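Side-chain contacts in acetyltransferase PA1377 (Pseudomonas aeruginosa, PDB 2VI7), which is a putative GNAT-family acetyltransferase, probably moving an acetyl group from acetyl-CoA to an amine of a substrate not yet known: residues I8-Y13 against G103-G108; D112-D115 against N119-R122; V123-Y128 against A136-F141. All coordinates share one frame; numbering follows the deposited sequence. Where two conformers were deposited one is given.

Contact 1. Residues I8-Y13 against G103-G108. With SO4 (sulfate ion), chain F.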
ATOM      1  N   ILE A   8     -11.552  15.054  26.059  1.00 53.98           N
ATOM      2  CA  ILE A   8     -11.464  14.266  24.834  1.00 51.40           C
ATOM      3  C   ILE A   8     -11.625  12.780  25.146  1.00 50.43           C
ATOM      4  O   ILE A   8     -10.840  12.213  25.905  1.00 51.06           O
ATOM      5  CB  ILE A   8     -10.113  14.472  24.118  1.00 50.62           C
ATOM      6  CG1 ILE A   8      -9.929  15.946  23.750  1.00 49.32           C
ATOM      7  CG2 ILE A   8     -10.060  13.617  22.856  1.00 50.05           C
ATOM      8  CD1 ILE A   8      -8.651  16.230  22.968  1.00 47.75           C
ATOM      9  N   ARG A   9     -12.653  12.169  24.559  1.00 49.33           N
ATOM     10  CA  ARG A   9     -12.947  10.749  24.738  1.00 48.24           C
ATOM     11  C   ARG A   9     -12.586  10.000  23.470  1.00 46.21           C
ATOM     12  O   ARG A   9     -12.957  10.422  22.380  1.00 45.26           O
ATOM     13  CB  ARG A   9     -14.442  10.522  24.974  1.00 50.95           C
ATOM     14  CG  ARG A   9     -14.866  10.278  26.408  1.00 55.24           C
ATOM     15  CD  ARG A   9     -16.280   9.699  26.432  1.00 59.30           C
ATOM     16  NE  ARG A   9     -17.009   9.924  27.682  1.00 63.73           N
ATOM     17  CZ  ARG A   9     -16.785   9.287  28.836  1.00 65.32           C
ATOM     18  NH1 ARG A   9     -15.823   8.373  28.924  1.00 65.59           N
ATOM     19  NH2 ARG A   9     -17.566   9.530  29.895  1.00 65.36           N
ATOM     20  N   LEU A  10     -11.872   8.888  23.611  1.00 43.93           N
ATOM     21  CA  LEU A  10     -11.509   8.074  22.460  1.00 41.74           C
ATOM     22  C   LEU A  10     -12.441   6.881  22.466  1.00 41.58           C
ATOM     23  O   LEU A  10     -12.702   6.296  23.516  1.00 42.18           O
ATOM     24  CB  LEU A  10     -10.058   7.600  22.552  1.00 40.64           C
ATOM     25  CG  LEU A  10      -9.002   8.694  22.410  1.00 39.77           C
ATOM     26  CD1 LEU A  10      -7.618   8.076  22.491  1.00 39.13           C
ATOM     27  CD2 LEU A  10      -9.181   9.403  21.080  1.00 39.22           C
ATOM     28  N   GLU A  11     -12.954   6.530  21.297  1.00 41.36           N
ATOM     29  CA  GLU A  11     -13.864   5.408  21.201  1.00 41.99           C
ATOM     30  C   GLU A  11     -13.724   4.713  19.869  1.00 40.26           C
ATOM     31  O   GLU A  11     -13.296   5.317  18.892  1.00 39.42           O
ATOM     32  CB  GLU A  11     -15.305   5.887  21.407  1.00 45.61           C
ATOM     33  CG  GLU A  11     -15.664   6.092  22.876  1.00 50.63           C
ATOM     34  CD  GLU A  11     -17.085   6.612  23.069  1.00 55.03           C
ATOM     35  OE1 GLU A  11     -17.957   6.271  22.225  1.00 57.07           O
ATOM     36  OE2 GLU A  11     -17.312   7.343  24.067  1.00 55.93           O
ATOM     37  N   ARG A  12     -14.063   3.432  19.853  1.00 39.83           N
ATOM     38  CA  ARG A  12     -14.001   2.643  18.638  1.00 41.82           C
ATOM     39  C   ARG A  12     -15.066   3.134  17.655  1.00 42.62           C
ATOM     40  O   ARG A  12     -16.247   3.282  17.998  1.00 42.35           O
ATOM     41  CB  ARG A  12     -14.216   1.159  18.962  1.00 42.03           C
ATOM     42  CG  ARG A  12     -14.203   0.210  17.771  1.00 43.32           C
ATOM     43  CD  ARG A  12     -12.830   0.114  17.127  1.00 46.09           C
ATOM     44  NE  ARG A  12     -12.823  -0.847  16.025  1.00 50.02           N
ATOM     45  CZ  ARG A  12     -12.522  -2.140  16.146  1.00 51.46           C
ATOM     46  NH1 ARG A  12     -12.192  -2.646  17.328  1.00 53.12           N
ATOM     47  NH2 ARG A  12     -12.548  -2.931  15.080  1.00 52.32           N
ATOM     48  N   TYR A  13     -14.632   3.397  16.429  1.00 43.21           N
ATOM     49  CA  TYR A  13     -15.537   3.871  15.397  1.00 44.23           C
ATOM     50  C   TYR A  13     -16.611   2.834  15.084  1.00 45.25           C
ATOM     51  O   TYR A  13     -16.311   1.723  14.621  1.00 44.77           O
ATOM     52  CB  TYR A  13     -14.756   4.207  14.122  1.00 43.54           C
ATOM     53  CG  TYR A  13     -15.634   4.541  12.930  1.00 42.34           C
ATOM     54  CD1 TYR A  13     -16.519   5.619  12.964  1.00 42.52           C
ATOM     55  CD2 TYR A  13     -15.563   3.787  11.762  1.00 42.16           C
ATOM     56  CE1 TYR A  13     -17.305   5.939  11.857  1.00 42.59           C
ATOM     57  CE2 TYR A  13     -16.342   4.098  10.653  1.00 42.83           C
ATOM     58  CZ  TYR A  13     -17.209   5.173  10.701  1.00 42.07           C
ATOM     59  OH  TYR A  13     -17.964   5.484   9.590  1.00 44.31           O
ATOM     60  N   GLY A 103      -4.389  15.100  17.998  1.00 33.69           N
ATOM     61  CA  GLY A 103      -3.524  14.197  17.260  1.00 32.41           C
ATOM     62  C   GLY A 103      -2.696  13.282  18.144  1.00 32.26           C
ATOM     63  O   GLY A 103      -2.682  12.068  17.940  1.00 31.58           O
ATOM     64  N   SER A 104      -2.005  13.859  19.123  0.50 31.85           N
ATOM     65  CA  SER A 104      -1.170  13.078  20.029  0.50 32.32           C
ATOM     66  C   SER A 104      -1.998  12.069  20.813  0.50 31.90           C
ATOM     67  O   SER A 104      -1.544  10.957  21.076  0.50 32.23           O
ATOM     68  CB  SER A 104      -0.437  13.999  21.004  0.50 32.15           C
ATOM     69  OG  SER A 104      -1.352  14.645  21.869  0.50 33.80           O
ATOM     70  N   ARG A 105      -3.208  12.468  21.191  1.00 31.51           N
ATOM     71  CA  ARG A 105      -4.113  11.607  21.941  1.00 30.94           C
ATOM     72  C   ARG A 105      -4.416  10.351  21.130  1.00 29.57           C
ATOM     73  O   ARG A 105      -4.239   9.222  21.599  1.00 27.78           O
ATOM     74  CB  ARG A 105      -5.405  12.372  22.217  1.00 33.43           C
ATOM     75  CG  ARG A 105      -6.330  11.746  23.239  1.00 38.75           C
ATOM     76  CD  ARG A 105      -5.956  12.138  24.660  1.00 42.28           C
ATOM     77  NE  ARG A 105      -6.993  11.746  25.617  1.00 46.88           N
ATOM     78  CZ  ARG A 105      -7.271  10.487  25.954  1.00 49.08           C
ATOM     79  NH1 ARG A 105      -8.238  10.233  26.831  1.00 50.82           N
ATOM     80  NH2 ARG A 105      -6.583   9.482  25.425  1.00 50.60           N
ATOM     81  N   LEU A 106      -4.875  10.570  19.902  1.00 28.84           N
ATOM     82  CA  LEU A 106      -5.217   9.491  18.987  1.00 27.86           C
ATOM     83  C   LEU A 106      -4.020   8.599  18.657  1.00 27.40           C
ATOM     84  O   LEU A 106      -4.113   7.375  18.765  1.00 28.05           O
ATOM     85  CB  LEU A 106      -5.790  10.069  17.680  1.00 26.94           C
ATOM     86  CG  LEU A 106      -7.245  10.556  17.631  1.00 25.79           C
ATOM     87  CD1 LEU A 106      -7.461  11.393  16.379  1.00 25.92           C
ATOM     88  CD2 LEU A 106      -8.194   9.367  17.655  1.00 25.45           C
ATOM     89  N   LEU A 107      -2.907   9.215  18.261  1.00 25.69           N
ATOM     90  CA  LEU A 107      -1.711   8.473  17.871  1.00 25.43           C
ATOM     91  C   LEU A 107      -1.096   7.686  19.020  1.00 26.04           C
ATOM     92  O   LEU A 107      -0.767   6.512  18.867  1.00 27.01           O
ATOM     93  CB  LEU A 107      -0.667   9.422  17.256  1.00 22.46           C
ATOM     94  CG  LEU A 107       0.589   8.762  16.668  1.00 21.39           C
ATOM     95  CD1 LEU A 107       0.182   7.690  15.657  1.00 19.64           C
ATOM     96  CD2 LEU A 107       1.493   9.805  16.025  1.00 20.11           C
ATOM     97  N   GLY A 108      -0.943   8.334  20.167  1.00 26.47           N
ATOM     98  CA  GLY A 108      -0.373   7.664  21.314  1.00 27.29           C
ATOM     99  C   GLY A 108      -1.149   6.404  21.641  1.00 29.50           C
ATOM    100  O   GLY A 108      -0.571   5.379  21.996  1.00 31.02           O
TER
HETATM  101  S   SO4 F1173      -1.600  17.794  18.694  1.00 60.12           S
HETATM  102  O1  SO4 F1173      -2.743  17.407  17.826  1.00 60.62           O
HETATM  103  O2  SO4 F1173      -0.350  17.806  17.897  1.00 60.12           O
HETATM  104  O3  SO4 F1173      -1.813  19.160  19.228  1.00 60.98           O
HETATM  105  O4  SO4 F1173      -1.491  16.833  19.821  1.00 59.83           O

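Contact 2. Residues D112-D115 against N119-R122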
ATOM      1  N   ASP A 112      -0.162   2.357  21.442  1.00 28.07           N
ATOM      2  CA  ASP A 112      -0.261   1.541  22.646  1.00 28.50           C
ATOM      3  C   ASP A 112      -0.812   0.184  22.204  1.00 29.69           C
ATOM      4  O   ASP A 112      -0.335  -0.868  22.635  1.00 30.59           O
ATOM      5  CB  ASP A 112      -1.225   2.172  23.658  1.00 31.71           C
ATOM      6  CG  ASP A 112      -1.473   1.266  24.878  1.00 35.68           C
ATOM      7  OD1 ASP A 112      -2.650   1.076  25.272  1.00 37.27           O
ATOM      8  OD2 ASP A 112      -0.488   0.743  25.441  1.00 37.05           O
ATOM      9  N   ILE A 113      -1.820   0.220  21.335  1.00 28.39           N
ATOM     10  CA  ILE A 113      -2.434  -0.991  20.812  1.00 28.37           C
ATOM     11  C   ILE A 113      -1.430  -1.768  19.960  1.00 28.02           C
ATOM     12  O   ILE A 113      -1.337  -2.994  20.051  1.00 28.98           O
ATOM     13  CB  ILE A 113      -3.658  -0.663  19.927  1.00 28.45           C
ATOM     14  CG1 ILE A 113      -4.747   0.020  20.754  1.00 28.77           C
ATOM     15  CG2 ILE A 113      -4.175  -1.935  19.273  1.00 28.13           C
ATOM     16  CD1 ILE A 113      -5.308  -0.832  21.875  1.00 31.36           C
ATOM     17  N   ALA A 114      -0.687  -1.037  19.132  1.00 26.93           N
ATOM     18  CA  ALA A 114       0.302  -1.625  18.247  1.00 25.17           C
ATOM     19  C   ALA A 114       1.428  -2.281  19.029  1.00 25.75           C
ATOM     20  O   ALA A 114       1.834  -3.401  18.722  1.00 26.51           O
ATOM     21  CB  ALA A 114       0.867  -0.550  17.315  1.00 23.70           C
ATOM     22  N   ASP A 115       1.917  -1.589  20.054  1.00 25.99           N
ATOM     23  CA  ASP A 115       3.019  -2.102  20.858  1.00 25.86           C
ATOM     24  C   ASP A 115       2.643  -3.165  21.870  1.00 25.62           C
ATOM     25  O   ASP A 115       3.191  -4.260  21.868  1.00 26.46           O
ATOM     26  CB  ASP A 115       3.711  -0.985  21.655  1.00 27.42           C
ATOM     27  CG  ASP A 115       4.282   0.108  20.790  1.00 28.16           C
ATOM     28  OD1 ASP A 115       4.378  -0.078  19.563  1.00 32.08           O
ATOM     29  OD2 ASP A 115       4.646   1.160  21.360  1.00 28.33           O
ATOM     30  N   ASN A 119       1.633  -6.204  19.372  1.00 25.18           N
ATOM     31  CA  ASN A 119       3.062  -6.512  19.397  1.00 25.84           C
ATOM     32  C   ASN A 119       3.652  -6.361  17.987  1.00 25.45           C
ATOM     33  O   ASN A 119       4.396  -7.221  17.514  1.00 24.60           O
ATOM     34  CB  ASN A 119       3.274  -7.935  19.949  1.00 27.88           C
ATOM     35  CG  ASN A 119       4.726  -8.220  20.347  1.00 29.21           C
ATOM     36  OD1 ASN A 119       5.403  -7.377  20.938  1.00 29.37           O
ATOM     37  ND2 ASN A 119       5.194  -9.428  20.044  1.00 29.51           N
ATOM     38  N   LEU A 120       3.306  -5.261  17.317  1.00 25.50           N
ATOM     39  CA  LEU A 120       3.807  -4.991  15.973  1.00 24.41           C
ATOM     40  C   LEU A 120       5.239  -4.489  16.065  1.00 25.04           C
ATOM     41  O   LEU A 120       5.596  -3.773  17.001  1.00 25.47           O
ATOM     42  CB  LEU A 120       2.947  -3.938  15.267  1.00 22.08           C
ATOM     43  CG  LEU A 120       1.514  -4.325  14.920  1.00 21.72           C
ATOM     44  CD1 LEU A 120       0.825  -3.144  14.257  1.00 19.91           C
ATOM     45  CD2 LEU A 120       1.519  -5.555  14.012  1.00 19.98           C
ATOM     46  N   ARG A 121       6.056  -4.870  15.088  1.00 25.68           N
ATOM     47  CA  ARG A 121       7.454  -4.456  15.044  1.00 26.74           C
ATOM     48  C   ARG A 121       7.634  -3.186  14.212  1.00 25.46           C
ATOM     49  O   ARG A 121       8.599  -2.455  14.386  1.00 25.33           O
ATOM     50  CB  ARG A 121       8.306  -5.568  14.427  1.00 27.81           C
ATOM     51  CG  ARG A 121       9.796  -5.272  14.331  1.00 32.36           C
ATOM     52  CD  ARG A 121      10.438  -6.290  13.405  1.00 38.80           C
ATOM     53  NE  ARG A 121      11.897  -6.205  13.325  1.00 45.36           N
ATOM     54  CZ  ARG A 121      12.734  -6.728  14.220  1.00 47.54           C
ATOM     55  NH1 ARG A 121      12.257  -7.369  15.281  1.00 49.34           N
ATOM     56  NH2 ARG A 121      14.049  -6.651  14.032  1.00 47.91           N
ATOM     57  N   ARG A 122       6.688  -2.916  13.324  1.00 24.22           N
ATOM     58  CA  ARG A 122       6.799  -1.778  12.429  1.00 22.68           C
ATOM     59  C   ARG A 122       5.459  -1.108  12.172  1.00 23.27           C
ATOM     60  O   ARG A 122       4.468  -1.777  11.898  1.00 23.99           O
ATOM     61  CB  ARG A 122       7.389  -2.283  11.109  1.00 22.14           C
ATOM     62  CG  ARG A 122       7.555  -1.274  10.006  1.00 22.14           C
ATOM     63  CD  ARG A 122       7.979  -1.980   8.730  1.00 21.61           C
ATOM     64  NE  ARG A 122       7.863  -1.084   7.584  1.00 25.38           N
ATOM     65  CZ  ARG A 122       8.758  -0.155   7.270  1.00 25.96           C
ATOM     66  NH1 ARG A 122       9.848  -0.011   8.007  1.00 27.90           N
ATOM     67  NH2 ARG A 122       8.544   0.664   6.252  1.00 26.66           N
TER
HETATM   68  O   HOH W   1       4.794  -1.119  17.258  1.00 25.95           O

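Contact 3. Residues V123-Y128 against A136-F141. With SO4 (sulfate ion), chain E.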
ATOM      1  N   VAL A 123       5.428   0.216  12.273  1.00 22.60           N
ATOM      2  CA  VAL A 123       4.209   0.967  11.996  1.00 22.38           C
ATOM      3  C   VAL A 123       4.597   1.971  10.919  1.00 22.11           C
ATOM      4  O   VAL A 123       5.608   2.663  11.043  1.00 22.01           O
ATOM      5  CB  VAL A 123       3.678   1.696  13.240  1.00 22.31           C
ATOM      6  CG1 VAL A 123       2.372   2.402  12.907  1.00 21.40           C
ATOM      7  CG2 VAL A 123       3.452   0.710  14.357  1.00 21.61           C
ATOM      8  N   GLU A 124       3.789   2.033   9.864  1.00 22.02           N
ATOM      9  CA  GLU A 124       4.056   2.889   8.716  1.00 21.49           C
ATOM     10  C   GLU A 124       3.026   3.987   8.479  1.00 22.24           C
ATOM     11  O   GLU A 124       1.849   3.840   8.795  1.00 21.42           O
ATOM     12  CB  GLU A 124       4.144   2.007   7.473  1.00 22.48           C
ATOM     13  CG  GLU A 124       4.827   0.674   7.743  1.00 25.02           C
ATOM     14  CD  GLU A 124       4.538  -0.368   6.683  1.00 25.87           C
ATOM     15  OE1 GLU A 124       3.394  -0.398   6.184  1.00 25.96           O
ATOM     16  OE2 GLU A 124       5.443  -1.171   6.362  1.00 27.10           O
ATOM     17  N   LEU A 125       3.486   5.096   7.910  1.00 23.03           N
ATOM     18  CA  LEU A 125       2.611   6.222   7.607  1.00 23.58           C
ATOM     19  C   LEU A 125       3.225   7.077   6.514  1.00 23.53           C
ATOM     20  O   LEU A 125       4.389   6.914   6.169  1.00 23.98           O
ATOM     21  CB  LEU A 125       2.381   7.081   8.860  1.00 24.40           C
ATOM     22  CG  LEU A 125       3.519   7.950   9.425  1.00 24.42           C
ATOM     23  CD1 LEU A 125       3.819   9.115   8.501  1.00 23.42           C
ATOM     24  CD2 LEU A 125       3.101   8.481  10.785  1.00 22.82           C
ATOM     25  N   THR A 126       2.426   7.976   5.952  1.00 23.54           N
ATOM     26  CA  THR A 126       2.914   8.894   4.930  1.00 22.71           C
ATOM     27  C   THR A 126       2.347  10.222   5.385  1.00 20.82           C
ATOM     28  O   THR A 126       1.290  10.265   5.997  1.00 20.05           O
ATOM     29  CB  THR A 126       2.384   8.563   3.501  1.00 23.18           C
ATOM     30  OG1 THR A 126       0.952   8.552   3.508  1.00 26.12           O
ATOM     31  CG2 THR A 126       2.917   7.223   3.014  1.00 21.24           C
ATOM     32  N   VAL A 127       3.067  11.297   5.115  1.00 20.16           N
ATOM     33  CA  VAL A 127       2.626  12.626   5.511  1.00 19.99           C
ATOM     34  C   VAL A 127       3.144  13.616   4.467  1.00 20.46           C
ATOM     35  O   VAL A 127       4.245  13.464   3.934  1.00 21.78           O
ATOM     36  CB  VAL A 127       3.151  12.982   6.961  1.00 19.77           C
ATOM     37  CG1 VAL A 127       4.625  12.743   7.069  1.00 19.13           C
ATOM     38  CG2 VAL A 127       2.925  14.421   7.277  1.00 19.62           C
ATOM     39  N   TYR A 128       2.340  14.620   4.145  1.00 20.67           N
ATOM     40  CA  TYR A 128       2.752  15.615   3.160  1.00 20.81           C
ATOM     41  C   TYR A 128       4.009  16.336   3.621  1.00 20.85           C
ATOM     42  O   TYR A 128       4.079  16.775   4.760  1.00 22.28           O
ATOM     43  CB  TYR A 128       1.607  16.588   2.939  1.00 20.84           C
ATOM     44  CG  TYR A 128       0.440  15.913   2.247  1.00 22.40           C
ATOM     45  CD1 TYR A 128      -0.848  15.973   2.773  1.00 21.22           C
ATOM     46  CD2 TYR A 128       0.632  15.190   1.065  1.00 22.30           C
ATOM     47  CE1 TYR A 128      -1.921  15.327   2.138  1.00 20.52           C
ATOM     48  CE2 TYR A 128      -0.432  14.538   0.428  1.00 22.61           C
ATOM     49  CZ  TYR A 128      -1.704  14.613   0.969  1.00 21.67           C
ATOM     50  OH  TYR A 128      -2.761  13.976   0.350  1.00 25.07           O
ATOM     51  N   ALA A 136       6.103  16.874  13.095  1.00 24.49           N
ATOM     52  CA  ALA A 136       6.611  17.046  14.446  1.00 24.88           C
ATOM     53  C   ALA A 136       5.941  16.032  15.361  1.00 24.78           C
ATOM     54  O   ALA A 136       6.583  15.469  16.247  1.00 25.05           O
ATOM     55  CB  ALA A 136       6.336  18.474  14.937  1.00 23.29           C
ATOM     56  N   LEU A 137       4.650  15.800  15.132  1.00 24.03           N
ATOM     57  CA  LEU A 137       3.882  14.845  15.925  1.00 25.05           C
ATOM     58  C   LEU A 137       4.387  13.407  15.738  1.00 25.05           C
ATOM     59  O   LEU A 137       4.628  12.694  16.712  1.00 26.16           O
ATOM     60  CB  LEU A 137       2.393  14.925  15.556  1.00 23.95           C
ATOM     61  CG  LEU A 137       1.486  13.856  16.183  1.00 23.25           C
ATOM     62  CD1 LEU A 137       1.470  14.025  17.681  1.00 22.00           C
ATOM     63  CD2 LEU A 137       0.078  13.976  15.642  1.00 24.11           C
ATOM     64  N   TYR A 138       4.551  12.988  14.488  1.00 23.73           N
ATOM     65  CA  TYR A 138       5.016  11.644  14.194  1.00 23.01           C
ATOM     66  C   TYR A 138       6.442  11.445  14.682  1.00 23.83           C
ATOM     67  O   TYR A 138       6.794  10.369  15.148  1.00 23.76           O
ATOM     68  CB  TYR A 138       4.899  11.373  12.694  1.00 21.92           C
ATOM     69  CG  TYR A 138       3.488  11.599  12.166  1.00 22.11           C
ATOM     70  CD1 TYR A 138       2.375  11.197  12.906  1.00 21.39           C
ATOM     71  CD2 TYR A 138       3.264  12.212  10.930  1.00 23.41           C
ATOM     72  CE1 TYR A 138       1.076  11.400  12.433  1.00 23.49           C
ATOM     73  CE2 TYR A 138       1.961  12.418  10.441  1.00 22.97           C
ATOM     74  CZ  TYR A 138       0.873  12.011  11.203  1.00 23.71           C
ATOM     75  OH  TYR A 138      -0.413  12.222  10.754  1.00 24.34           O
ATOM     76  N   ARG A 139       7.265  12.482  14.579  1.00 24.24           N
ATOM     77  CA  ARG A 139       8.648  12.397  15.051  1.00 24.77           C
ATOM     78  C   ARG A 139       8.667  12.287  16.576  1.00 24.90           C
ATOM     79  O   ARG A 139       9.519  11.609  17.141  1.00 24.58           O
ATOM     80  CB  ARG A 139       9.443  13.627  14.613  1.00 24.44           C
ATOM     81  CG  ARG A 139       9.883  13.576  13.174  1.00 24.10           C
ATOM     82  CD  ARG A 139      10.542  14.868  12.754  1.00 26.17           C
ATOM     83  NE  ARG A 139      11.126  14.759  11.419  1.00 27.19           N
ATOM     84  CZ  ARG A 139      11.559  15.796  10.711  1.00 28.25           C
ATOM     85  NH1 ARG A 139      11.470  17.024  11.203  1.00 29.42           N
ATOM     86  NH2 ARG A 139      12.094  15.608   9.516  1.00 31.60           N
ATOM     87  N   LYS A 140       7.734  12.965  17.236  1.00 25.54           N
ATOM     88  CA  LYS A 140       7.625  12.913  18.688  1.00 24.72           C
ATOM     89  C   LYS A 140       7.403  11.465  19.134  1.00 25.94           C
ATOM     90  O   LYS A 140       7.909  11.048  20.176  1.00 28.02           O
ATOM     91  CB  LYS A 140       6.445  13.768  19.153  1.00 24.83           C
ATOM     92  CG  LYS A 140       5.967  13.450  20.562  1.00 25.95           C
ATOM     93  CD  LYS A 140       4.694  14.193  20.911  1.00 27.65           C
ATOM     94  CE  LYS A 140       4.016  13.582  22.137  1.00 29.85           C
ATOM     95  NZ  LYS A 140       4.926  13.459  23.319  1.00 31.51           N
ATOM     96  N   PHE A 141       6.646  10.705  18.341  1.00 25.69           N
ATOM     97  CA  PHE A 141       6.336   9.310  18.663  1.00 24.47           C
ATOM     98  C   PHE A 141       7.286   8.254  18.107  1.00 23.51           C
ATOM     99  O   PHE A 141       6.935   7.080  18.050  1.00 23.45           O
ATOM    100  CB  PHE A 141       4.896   8.958  18.244  1.00 25.15           C
ATOM    101  CG  PHE A 141       3.834   9.498  19.181  1.00 25.53           C
ATOM    102  CD1 PHE A 141       3.291  10.773  18.993  1.00 24.17           C
ATOM    103  CD2 PHE A 141       3.423   8.755  20.290  1.00 24.02           C
ATOM    104  CE1 PHE A 141       2.359  11.300  19.901  1.00 24.81           C
ATOM    105  CE2 PHE A 141       2.490   9.276  21.206  1.00 25.03           C
ATOM    106  CZ  PHE A 141       1.959  10.548  21.013  1.00 24.81           C
TER
HETATM  107  S   SO4 E1172      13.640  12.182  10.458  1.00 32.56           S
HETATM  108  O1  SO4 E1172      12.223  12.397  10.121  1.00 33.44           O
HETATM  109  O2  SO4 E1172      13.998  10.763  10.264  1.00 31.01           O
HETATM  110  O3  SO4 E1172      14.501  13.024   9.588  1.00 34.20           O
HETATM  111  O4  SO4 E1172      13.806  12.537  11.872  1.00 32.96           O

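Contact 1. Residues I8-Y13 against G103-G108
Leu-10 and Leu-106 make the apolar part of this contact. Their CD2 methyls meet at 3.6 Å. The other Leu-10 methyl, CD1, lies 3.4 Å from Arg-105 NH2 and near the Arg-105 carbonyl oxygen. Leu-10 CG sits over one face of the Arg-105 guanidinium, so an aliphatic group packs against a flat charged one. Ile-8 adds a looser touch, CG2 to Arg-105 CG at 4.2 Å. Arg-105 reaches the strand because CG is anti to the backbone N (chi1 -167°) and the chain then bends at chi2. Arg-105 NH1 ends 3.4 Å from Ile-8 O.

This is the packing of the first strand on the helix that in GNAT enzymes follows the pyrophosphate-binding loop. Strand 8-12 pairs antiparallel with strand 58-65; its direction differs from that of helix segment 103-108 by 36°.

Polar bonds gather at the helix N terminus, round a sulfate. Gly-103 N donates to sulfate O1 at 2.8 Å. Ser-104 N donates to sulfate O4 at 3.1 Å. A bond from Ser-104 OG rests on one of two conformers and is less certain. Gly-101 N is a further donor. The sulfate, probably from the crystallisation liquor, sits much as the acetyl-CoA pyrophosphate does in relatives.

Contact 2. Residues D112-D115 against N119-R122
Leu-120 folds back on Ala-114 where helix 102-117 ends. Its CB lies 3.7 Å from Ala-114 O. CG, anti to the carbonyl carbon (chi1 -67°), lies beside the backbone N and so stays near Ala-114 O, to which that N donates. At the tip, Leu-120 CD1 meets Ala-114 CB at 4.0 Å.

The backbone holds this packing. Leu-120 N donates to Ala-114 O over 2.8 Å, and the bond is nearly straight, 169° at the hydrogen. Donor and acceptor are six positions apart in sequence, wider than an alpha-helical turn, and the acceptor lies in a pi-type turn at 113-115. Asn-119 takes left-handed backbone angles (phi 58°) and turns the chain out of the helix. Asn-119 CA makes a C-H...O contact with Asp-115 O at 3.3 Å.

A water bridges the two segments. It donates to Asp-115 OD1 at 2.6 Å and to Leu-120 O at 2.8 Å. Asp-115 OD2 forms a salt bridge with Arg-167, Asn-119 OD1 accepts from Arg-169, and Arg-121 pairs with Asp-151 of the second subunit.

Helix 102-117 joins the parallel strands 86-95 and 122-128 in a beta-alpha-beta unit, and this turn leads into the second strand. Ala-114 and Leu-120 touch strand 68-77, at Leu-75 and Gln-77.

Contact 3. Residues V123-Y128 against A136-F141
Leu-125 lays its CD2 methyl over one face of the Tyr-138 ring. The methyl is 3.6 Å from the ring centroid and 18° off the ring normal, a CH-pi contact. It is shifted toward the rim, nearest Tyr-138 CG at 3.4 Å. Leu-125 CD1 reaches Tyr-138 CD2 at 4.0 Å. In Leu-125, chi1 71° and chi2 70° together bring CD2 over the ring.

Val-127 meets the same ring at its edge. Its CB is 3.7 Å from Tyr-138 CE2, and Val-127 CG2 lies in the ring plane, 3.9 Å from Tyr-138 CE2. Face and edge together limit how the ring can turn. Tyr-138 OH is hydrogen-bonded to Val-93 N, which fixes the far end. An azide, probably from the crystallisation liquor, lies about 6 Å from the Tyr-138 side chain.

Arg-139 points to another side of the helix. Its NE donates to O1 of a second sulfate at 2.9 Å, in the guanidinium plane. Thr-145 OG1 binds the same ion, probably also from the liquor.

Strand 122-128 lies between strands 86-95 and 158-168. Helix 132-140 packs on this sheet as part of the GNAT fold, and Tyr-138 and Phe-141 also touch Leu-107 of helix 102-117.

From the N terminus, strand 8-12 comes first. Contact 1 joins it to helix 102-117, closing a long loop of 89 residues that carries the early helices and three sheet strands. Contact 2 then closes a tight turn at the other end of that helix, with three residues between its segments. Contact 3 follows at once on strand 122-128 and closes a seven-residue connection to helix 132-140. The three lie in series; none nests in or crosses another. They still meet in space. Gly-108 of contact 1 packs on Phe-141 of contact 3, so the two helices lie together against one sheet. Ala-114 of contact 2 touches Val-123.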